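Local structure of thiamine-phosphate synthase (Pyrococcus furiosus, 1XI3) at residues Gly170-Lys173 and Asp174-Arg177; Val115-Leu118 and Glu119-Leu122; Thr61-Gln64 and Leu65-Glu68. The protein probably condenses a thiazole phosphate with a pyrimidine diphosphate in a magnesium-dependent step to form thiamine phosphate. All coordinates share one frame; numbering follows the deposited sequence.

Interaction 1 (Gly170-Lys173 and Asp174-Arg177). With SO4 (sulfate ion), chain C.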
ATOM      1  N   GLY A 170      22.688   9.832  -7.971  1.00 18.31           N
ATOM      2  CA  GLY A 170      23.718  10.855  -8.080  1.00 18.63           C
ATOM      3  C   GLY A 170      23.978  11.379  -9.478  1.00 20.58           C
ATOM      4  O   GLY A 170      25.045  11.983  -9.743  1.00 21.06           O
ATOM      5  N   ILE A 171      23.005  11.185 -10.374  1.00 19.60           N
ATOM      6  CA  ILE A 171      23.172  11.548 -11.775  1.00 17.14           C
ATOM      7  C   ILE A 171      22.777  12.993 -12.020  1.00 20.97           C
ATOM      8  O   ILE A 171      21.753  13.465 -11.547  1.00 21.89           O
ATOM      9  CB  ILE A 171      22.390  10.611 -12.729  1.00 15.44           C
ATOM     10  CG1 ILE A 171      22.798   9.147 -12.497  1.00 16.06           C
ATOM     11  CG2 ILE A 171      22.630  10.998 -14.177  1.00 16.72           C
ATOM     12  CD1 ILE A 171      21.891   8.105 -13.193  1.00 18.20           C
ATOM     13  N   ASN A 172      23.605  13.686 -12.789  1.00 22.93           N
ATOM     14  CA  ASN A 172      23.313  15.040 -13.169  1.00 24.13           C
ATOM     15  C   ASN A 172      23.963  15.391 -14.496  1.00 19.32           C
ATOM     16  O   ASN A 172      24.541  14.547 -15.123  1.00 22.97           O
ATOM     17  CB  ASN A 172      23.733  16.006 -12.050  1.00 27.48           C
ATOM     18  CG  ASN A 172      25.204  15.909 -11.721  1.00 28.70           C
ATOM     19  OD1 ASN A 172      26.060  15.923 -12.613  1.00 30.90           O
ATOM     20  ND2 ASN A 172      25.509  15.776 -10.440  1.00 31.90           N
ATOM     21  N   LYS A 173      23.812  16.642 -14.937  1.00 24.84           N
ATOM     22  CA  LYS A 173      24.265  17.032 -16.282  1.00 28.04           C
ATOM     23  C   LYS A 173      25.771  16.910 -16.470  1.00 24.46           C
ATOM     24  O   LYS A 173      26.238  16.752 -17.588  1.00 27.33           O
ATOM     25  CB  LYS A 173      23.821  18.465 -16.627  1.00 30.21           C
ATOM     26  CG  LYS A 173      24.396  19.532 -15.721  1.00 32.46           C
ATOM     27  CD  LYS A 173      24.099  20.935 -16.249  1.00 36.20           C
ATOM     28  CE  LYS A 173      23.230  21.716 -15.308  1.00 39.34           C
ATOM     29  NZ  LYS A 173      22.823  23.017 -15.911  1.00 44.42           N
ATOM     30  N   ASP A 174      26.508  16.952 -15.367  1.00 29.51           N
ATOM     31  CA  ASP A 174      27.964  16.840 -15.402  1.00 28.33           C
ATOM     32  C   ASP A 174      28.483  15.412 -15.551  1.00 28.69           C
ATOM     33  O   ASP A 174      29.581  15.227 -16.032  1.00 27.66           O
ATOM     34  CB  ASP A 174      28.565  17.478 -14.147  1.00 32.37           C
ATOM     35  CG  ASP A 174      28.285  18.998 -14.052  1.00 36.94           C
ATOM     36  OD1 ASP A 174      28.152  19.666 -15.103  1.00 42.12           O
ATOM     37  OD2 ASP A 174      28.189  19.520 -12.924  1.00 40.17           O
ATOM     38  N   ASN A 175      27.734  14.403 -15.082  1.00 24.64           N
ATOM     39  CA  ASN A 175      28.170  13.008 -15.188  1.00 23.20           C
ATOM     40  C   ASN A 175      27.265  12.166 -16.075  1.00 17.13           C
ATOM     41  O   ASN A 175      27.568  11.001 -16.345  1.00 16.99           O
ATOM     42  CB  ASN A 175      28.331  12.352 -13.806  1.00 22.87           C
ATOM     43  CG  ASN A 175      27.056  12.379 -12.982  1.00 23.97           C
ATOM     44  OD1 ASN A 175      25.959  12.269 -13.527  1.00 21.79           O
ATOM     45  ND2 ASN A 175      27.196  12.525 -11.670  1.00 21.94           N
ATOM     46  N   ALA A 176      26.197  12.767 -16.590  1.00 19.68           N
ATOM     47  CA  ALA A 176      25.236  12.033 -17.409  1.00 19.97           C
ATOM     48  C   ALA A 176      25.832  11.370 -18.648  1.00 19.97           C
ATOM     49  O   ALA A 176      25.526  10.219 -18.927  1.00 18.33           O
ATOM     50  CB  ALA A 176      24.054  12.912 -17.760  1.00 20.37           C
ATOM     51  N   ARG A 177      26.728  12.040 -19.395  1.00 21.24           N
ATOM     52  CA  ARG A 177      27.348  11.362 -20.565  1.00 21.95           C
ATOM     53  C   ARG A 177      28.127  10.121 -20.189  1.00 16.73           C
ATOM     54  O   ARG A 177      27.988   9.094 -20.833  1.00 20.55           O
ATOM     55  CB  ARG A 177      28.280  12.297 -21.364  1.00 24.06           C
ATOM     56  CG  ARG A 177      27.546  13.283 -22.179  1.00 26.64           C
ATOM     57  CD  ARG A 177      28.452  13.937 -23.243  1.00 26.21           C
ATOM     58  NE  ARG A 177      27.589  14.475 -24.284  1.00 23.86           N
ATOM     59  CZ  ARG A 177      26.950  15.628 -24.171  1.00 22.77           C
ATOM     60  NH1 ARG A 177      27.093  16.362 -23.084  1.00 24.88           N
ATOM     61  NH2 ARG A 177      26.156  16.049 -25.141  1.00 24.91           N
TER
HETATM   62  S   SO4 C 301      19.596  11.569  -7.043  0.80 24.41           S
HETATM   63  O1  SO4 C 301      20.871  12.303  -7.152  0.80 30.73           O
HETATM   64  O2  SO4 C 301      18.775  12.474  -6.248  0.80 22.22           O
HETATM   65  O3  SO4 C 301      19.010  11.368  -8.370  0.80 21.29           O
HETATM   66  O4  SO4 C 301      19.939  10.276  -6.530  0.80 26.53           O
HETATM   67  O   HOH W   1      27.710  14.719 -18.928  1.00 25.28           O
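Asn172 and Asn175 meet as two flat amides laid on one another, their planes only 12° apart although the side chains themselves run at about a right angle. The Asn175 amide works with both ends. Its ND2 donates to Gly170 O at 2.9 Å, with the acceptor close to the amide plane, and its OD1 accepts the backbone N of Asn172 at 2.8 Å in an almost straight bond (172°). CG of Asn175 stands between its backbone N and carbonyl carbon (chi1 58°), which swings the amide back over the preceding loop. These two bonds fix its rotation. Asn172, with a similar first torsion, answers in the forward direction: its OD1 takes Asp174 N at 3.0 Å, closing an Asx turn, and, weakly, Asn175 N. The Asp174 carboxylate is turned steeply to the Asn172 amide. Asn172 O also receives Asn175 N, from above the carbonyl plane, at 3.2 Å. CG2 of Ile171 lies 3.6 Å from Asn175 OD1. Gly170, predicted to bind the thiazole phosphate substrate, donates its N to O4 of a sulfate at 3.1 Å; Ser191 OG and Ile190 N bind the same anion, consistent with a phosphate site. The loop leads from barrel strand 165-168 into helix 176-180, and Lys173 and Ala176 rest on Ile209 of helix 199-214.

Interaction 2 (Val115-Leu118 and Glu119-Leu122)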
ATOM      1  N   VAL A 115      17.879  -2.488  -8.102  1.00 12.52           N
ATOM      2  CA  VAL A 115      18.955  -3.489  -7.886  1.00 12.38           C
ATOM      3  C   VAL A 115      20.251  -2.762  -7.582  1.00 13.48           C
ATOM      4  O   VAL A 115      20.541  -1.717  -8.152  1.00 12.91           O
ATOM      5  CB  VAL A 115      19.118  -4.435  -9.062  1.00 13.21           C
ATOM      6  CG1 VAL A 115      17.797  -5.204  -9.311  1.00 11.61           C
ATOM      7  CG2 VAL A 115      19.601  -3.713 -10.307  1.00 13.51           C
ATOM      8  N   TYR A 116      21.050  -3.350  -6.689  1.00 15.35           N
ATOM      9  CA  TYR A 116      22.244  -2.687  -6.150  1.00 14.72           C
ATOM     10  C   TYR A 116      23.508  -3.578  -6.247  1.00 16.72           C
ATOM     11  O   TYR A 116      24.566  -3.302  -5.572  1.00 16.69           O
ATOM     12  CB  TYR A 116      21.995  -2.316  -4.702  1.00 16.25           C
ATOM     13  CG  TYR A 116      20.790  -1.399  -4.477  1.00 16.10           C
ATOM     14  CD1 TYR A 116      20.949  -0.014  -4.432  1.00 18.18           C
ATOM     15  CD2 TYR A 116      19.506  -1.925  -4.339  1.00 18.67           C
ATOM     16  CE1 TYR A 116      19.881   0.819  -4.244  1.00 22.14           C
ATOM     17  CE2 TYR A 116      18.410  -1.082  -4.140  1.00 16.77           C
ATOM     18  CZ  TYR A 116      18.616   0.290  -4.105  1.00 19.50           C
ATOM     19  OH  TYR A 116      17.562   1.177  -3.907  1.00 21.40           O
ATOM     20  N   SER A 117      23.417  -4.587  -7.114  1.00 15.36           N
ATOM     21  CA  SER A 117      24.512  -5.560  -7.364  1.00 17.73           C
ATOM     22  C   SER A 117      24.203  -6.360  -8.577  1.00 16.59           C
ATOM     23  O   SER A 117      23.026  -6.496  -8.973  1.00 15.22           O
ATOM     24  CB  SER A 117      24.674  -6.507  -6.159  1.00 16.87           C
ATOM     25  OG  SER A 117      23.592  -7.418  -6.042  1.00 16.43           O
ATOM     26  N   LEU A 118      25.231  -6.981  -9.146  1.00 17.30           N
ATOM     27  CA  LEU A 118      25.050  -7.921 -10.228  1.00 17.60           C
ATOM     28  C   LEU A 118      24.106  -9.084  -9.876  1.00 18.89           C
ATOM     29  O   LEU A 118      23.218  -9.428 -10.662  1.00 17.02           O
ATOM     30  CB  LEU A 118      26.424  -8.464 -10.669  1.00 20.22           C
ATOM     31  CG  LEU A 118      26.420  -9.451 -11.804  1.00 20.85           C
ATOM     32  CD1 LEU A 118      25.749  -8.865 -13.057  1.00 21.52           C
ATOM     33  CD2 LEU A 118      27.860  -9.887 -12.096  1.00 21.87           C
ATOM     34  N   GLU A 119      24.301  -9.701  -8.699  1.00 17.86           N
ATOM     35  CA  GLU A 119      23.437 -10.791  -8.267  1.00 19.88           C
ATOM     36  C   GLU A 119      21.968 -10.356  -8.237  1.00 17.83           C
ATOM     37  O   GLU A 119      21.089 -11.095  -8.685  1.00 17.33           O
ATOM     38  CB  GLU A 119      23.858 -11.309  -6.879  1.00 24.75           C
ATOM     39  CG  GLU A 119      22.929 -12.421  -6.322  1.00 28.86           C
ATOM     40  CD  GLU A 119      22.613 -13.532  -7.334  1.00 38.65           C
ATOM     41  OE1 GLU A 119      23.474 -13.829  -8.219  1.00 44.97           O
ATOM     42  OE2 GLU A 119      21.498 -14.113  -7.233  1.00 45.56           O
ATOM     43  N   GLU A 120      21.728  -9.166  -7.671  1.00 17.54           N
ATOM     44  CA  GLU A 120      20.370  -8.623  -7.589  1.00 16.06           C
ATOM     45  C   GLU A 120      19.798  -8.403  -8.987  1.00 16.57           C
ATOM     46  O   GLU A 120      18.640  -8.742  -9.247  1.00 15.15           O
ATOM     47  CB  GLU A 120      20.329  -7.351  -6.754  1.00 17.49           C
ATOM     48  CG  GLU A 120      20.459  -7.613  -5.231  1.00 18.87           C
ATOM     49  CD  GLU A 120      20.246  -6.409  -4.348  1.00 23.84           C
ATOM     50  OE1 GLU A 120      20.395  -6.563  -3.097  1.00 24.85           O
ATOM     51  OE2 GLU A 120      19.933  -5.303  -4.830  1.00 19.74           O
ATOM     52  N   ALA A 121      20.620  -7.874  -9.883  1.00 13.99           N
ATOM     53  CA  ALA A 121      20.221  -7.680 -11.304  1.00 13.84           C
ATOM     54  C   ALA A 121      19.788  -8.974 -11.988  1.00 14.63           C
ATOM     55  O   ALA A 121      18.718  -9.077 -12.584  1.00 16.03           O
ATOM     56  CB  ALA A 121      21.361  -6.999 -12.082  1.00 16.36           C
ATOM     57  N   LEU A 122      20.599 -10.013 -11.857  1.00 15.83           N
ATOM     58  CA  LEU A 122      20.295 -11.273 -12.500  1.00 17.05           C
ATOM     59  C   LEU A 122      19.057 -11.942 -11.907  1.00 15.86           C
ATOM     60  O   LEU A 122      18.230 -12.523 -12.641  1.00 18.05           O
ATOM     61  CB  LEU A 122      21.530 -12.187 -12.379  1.00 20.38           C
ATOM     62  CG  LEU A 122      22.751 -11.675 -13.151  1.00 21.42           C
ATOM     63  CD1 LEU A 122      24.036 -12.444 -12.752  1.00 23.43           C
ATOM     64  CD2 LEU A 122      22.494 -11.764 -14.652  1.00 20.80           C
TER
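Tyr116 and Ser117 hold the start of the helix through polar bonds to a single residue, Glu120. The backbone N of Tyr116 donates to Glu120 OE2 at 2.9 Å, approaching from above the carboxylate plane, at a bent N-H...O angle of 142°. The same oxygen lies at the edge of the Tyr116 ring, in its plane and 3.4 Å from CD2, with ring and carboxylate nearly perpendicular (88°). Glu120 CG is anti to the carbonyl carbon (chi1 -74°) and the chain runs on extended, which carries the carboxylate back past the first turn to the loop. Its other oxygen, OE1, forms a salt bridge with Arg147, so both oxygens have partners. In return, Ser117 OG accepts Glu120 N at 3.0 Å. This is an N-cap: Ser117 stands just before helix 118-127 and its hydroxyl caps the N-terminal end, directly after barrel strand 110-115, in the beta-alpha succession of a TIM barrel; Ser114, predicted to bind the pyrimidine diphosphate, is close by. With an alanine at Glu120, Tyr116 N and Arg147 would probably lose their carboxylate mate and the loop would be freer to shift against the helix. Backbone bonds continue the turn, from Ala121 N to Ser117 O and from Leu122 N to Leu118 O. The apolar contacts fall into two groups. Val115 leans on the helix with CG2 4.1 Å from Ala121 CB; Ala121 also touches Leu132 of strand 131-135 and Ile157 of helix 150-160. One turn apart, Leu118 and Leu122 meet obliquely, CG of the first 3.9 Å from CD1 of the second. Plain van der Waals packing adds Val115 CG1, 3.6 Å from Glu120 O.

Interaction 3 (Thr61-Gln64 and Leu65-Glu68); sequences TLRQ and LTRE
Arg63 and Arg67 stack one helical turn apart in the last two turns of helix 52-68, the helix that links strands 42-45 and 72-76. Their guanidinium groups are almost parallel, planes 5° apart and centres separated by 4.1 Å. The overlap is offset: Arg67 NE lies over the Arg63 face toward its rim, whereas Arg63 CD sits above the centre of the Arg67 group, 3.5 Å from Arg67 CZ. Arg63 CG is anti to the backbone N (chi1 173°), and bends at chi2 and chi3 turn the chain along the helix toward Thr66 and Arg67; Arg67, extended from CG to NE, crosses it at about a right angle. The like charges, 3.5 Å apart at Arg63 NE and Arg67 NE, are probably eased by carboxylates: Asp88 forms a salt bridge with Arg63 NH2 and Asp86 with Arg67 NH2. Separately, the backbone O of Asp86 accepts from Arg63 NH1. Arg63 NH2 also donates to Thr66 OG1 at 2.9 Å, the hydroxyl being tilted from the guanidinium plane by 27°. Thr66 OG1 lies as close, 2.9 Å, to both Leu62 O and Arg63 O. The backbone bond from Thr66 N to Leu62 O belongs to the regular helical ladder. On the apolar side, Leu62 CD2 approaches Leu65 CD1 at 4.1 Å. Leu62 reaches Val32 of helix 28-37, Met45 and Phe73, and Leu65 reaches Leu36; Thr66 bears on Ile43 and Phe73. An amphipathic helix with its apolar side against strands and a neighbouring helix is typical of the beta-alpha-beta crossover units that build a TIM barrel.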
ATOM      1  N   THR A  61      -4.051  12.463 -10.803  1.00 11.74           N
ATOM      2  CA  THR A  61      -3.616  13.668 -11.517  1.00 12.64           C
ATOM      3  C   THR A  61      -2.373  13.412 -12.374  1.00 11.94           C
ATOM      4  O   THR A  61      -2.301  13.793 -13.527  1.00 12.40           O
ATOM      5  CB  THR A  61      -3.374  14.832 -10.548  1.00 14.60           C
ATOM      6  OG1 THR A  61      -4.603  15.119  -9.862  1.00 14.65           O
ATOM      7  CG2 THR A  61      -2.930  16.088 -11.333  1.00 15.78           C
ATOM      8  N   LEU A  62      -1.363  12.758 -11.796  1.00  9.45           N
ATOM      9  CA  LEU A  62      -0.158  12.435 -12.554  1.00  7.77           C
ATOM     10  C   LEU A  62      -0.415  11.438 -13.688  1.00  6.86           C
ATOM     11  O   LEU A  62       0.240  11.485 -14.715  1.00 11.30           O
ATOM     12  CB  LEU A  62       0.956  11.901 -11.622  1.00  7.92           C
ATOM     13  CG  LEU A  62       1.380  12.846 -10.482  1.00  9.17           C
ATOM     14  CD1 LEU A  62       2.557  12.217  -9.767  1.00 10.80           C
ATOM     15  CD2 LEU A  62       1.750  14.251 -10.938  1.00 13.29           C
ATOM     16  N   ARG A  63      -1.377  10.549 -13.509  1.00 10.01           N
ATOM     17  CA  ARG A  63      -1.776   9.619 -14.576  1.00  8.83           C
ATOM     18  C   ARG A  63      -2.290  10.424 -15.765  1.00 11.22           C
ATOM     19  O   ARG A  63      -1.913  10.118 -16.899  1.00 12.68           O
ATOM     20  CB  ARG A  63      -2.846   8.651 -14.089  1.00 12.31           C
ATOM     21  CG  ARG A  63      -3.422   7.769 -15.179  1.00 11.64           C
ATOM     22  CD  ARG A  63      -2.482   6.763 -15.743  1.00 10.73           C
ATOM     23  NE  ARG A  63      -1.414   7.267 -16.602  1.00  9.41           N
ATOM     24  CZ  ARG A  63      -0.564   6.487 -17.281  1.00 11.05           C
ATOM     25  NH1 ARG A  63      -0.633   5.162 -17.176  1.00 14.14           N
ATOM     26  NH2 ARG A  63       0.386   7.030 -18.035  1.00 11.86           N
ATOM     27  N   GLN A  64      -3.138  11.413 -15.492  1.00 13.31           N
ATOM     28  CA  GLN A  64      -3.683  12.275 -16.551  1.00 13.67           C
ATOM     29  C   GLN A  64      -2.602  13.070 -17.257  1.00 14.46           C
ATOM     30  O   GLN A  64      -2.524  13.084 -18.487  1.00 14.99           O
ATOM     31  CB  GLN A  64      -4.765  13.207 -15.984  1.00 18.01           C
ATOM     32  CG  GLN A  64      -5.555  14.018 -17.034  1.00 22.90           C
ATOM     33  CD  GLN A  64      -6.778  14.726 -16.424  1.00 28.92           C
ATOM     34  OE1 GLN A  64      -7.511  14.149 -15.602  1.00 36.06           O
ATOM     35  NE2 GLN A  64      -6.999  15.997 -16.821  1.00 36.74           N
ATOM     36  N   LEU A  65      -1.738  13.689 -16.472  1.00 13.54           N
ATOM     37  CA  LEU A  65      -0.632  14.483 -16.996  1.00 13.93           C
ATOM     38  C   LEU A  65       0.288  13.675 -17.867  1.00 17.72           C
ATOM     39  O   LEU A  65       0.627  14.078 -18.981  1.00 15.68           O
ATOM     40  CB  LEU A  65       0.174  15.082 -15.841  1.00 17.40           C
ATOM     41  CG  LEU A  65      -0.289  16.344 -15.186  1.00 20.10           C
ATOM     42  CD1 LEU A  65       0.681  16.659 -14.070  1.00 20.76           C
ATOM     43  CD2 LEU A  65      -0.338  17.504 -16.211  1.00 21.21           C
ATOM     44  N   THR A  66       0.727  12.517 -17.377  1.00 14.83           N
ATOM     45  CA  THR A  66       1.589  11.692 -18.162  1.00 13.90           C
ATOM     46  C   THR A  66       0.945  11.316 -19.500  1.00 15.75           C
ATOM     47  O   THR A  66       1.589  11.368 -20.532  1.00 15.12           O
ATOM     48  CB  THR A  66       2.096  10.443 -17.403  1.00 14.37           C
ATOM     49  OG1 THR A  66       0.992   9.670 -16.897  1.00 12.18           O
ATOM     50  CG2 THR A  66       3.050  10.926 -16.250  1.00 12.02           C
ATOM     51  N   ARG A  67      -0.320  10.957 -19.483  1.00 16.21           N
ATOM     52  CA  ARG A  67      -1.002  10.597 -20.739  1.00 16.38           C
ATOM     53  C   ARG A  67      -1.006  11.764 -21.734  1.00 16.98           C
ATOM     54  O   ARG A  67      -0.829  11.569 -22.955  1.00 16.85           O
ATOM     55  CB  ARG A  67      -2.400  10.104 -20.453  1.00 14.57           C
ATOM     56  CG  ARG A  67      -2.408   8.673 -20.067  1.00 14.53           C
ATOM     57  CD  ARG A  67      -3.671   8.236 -19.443  1.00 15.17           C
ATOM     58  NE  ARG A  67      -3.631   6.793 -19.257  1.00 17.57           N
ATOM     59  CZ  ARG A  67      -4.488   6.091 -18.550  1.00 16.07           C
ATOM     60  NH1 ARG A  67      -5.470   6.664 -17.880  1.00 16.55           N
ATOM     61  NH2 ARG A  67      -4.330   4.768 -18.494  1.00 18.10           N
ATOM     62  N   GLU A  68      -1.149  12.966 -21.209  1.00 17.98           N
ATOM     63  CA  GLU A  68      -1.170  14.169 -22.056  1.00 20.98           C
ATOM     64  C   GLU A  68       0.135  14.372 -22.797  1.00 20.53           C
ATOM     65  O   GLU A  68       0.168  14.947 -23.901  1.00 19.17           O
ATOM     66  CB  GLU A  68      -1.463  15.389 -21.203  1.00 22.12           C
ATOM     67  CG  GLU A  68      -1.488  16.684 -21.969  1.00 29.15           C
ATOM     68  CD  GLU A  68      -1.694  17.883 -21.080  1.00 32.42           C
ATOM     69  OE1 GLU A  68      -1.429  19.014 -21.578  1.00 38.82           O
ATOM     70  OE2 GLU A  68      -2.084  17.710 -19.894  1.00 31.54           O
TER

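From the N terminus, the three contacts follow in series, none nested in or crossing another. Interaction 3 comes first, within the end of helix 52-68, and closes no loop; it lies in the crossover between strands 42-45 and 72-76. Interaction 2 closes the turn from strand 110-115 into helix 118-127, on the opposite side of the chain's centre from interaction 3, their centres about 31 Å apart. Interaction 1 closes the later loop from strand 165-168 into helix 176-180. Its nearest atoms are about 10 Å from those of interaction 2. Interactions 1 and 2 each join a barrel strand to the helix that follows it, whereas interaction 3 lies wholly within one helix of the outer layer of the same eight-stranded barrel.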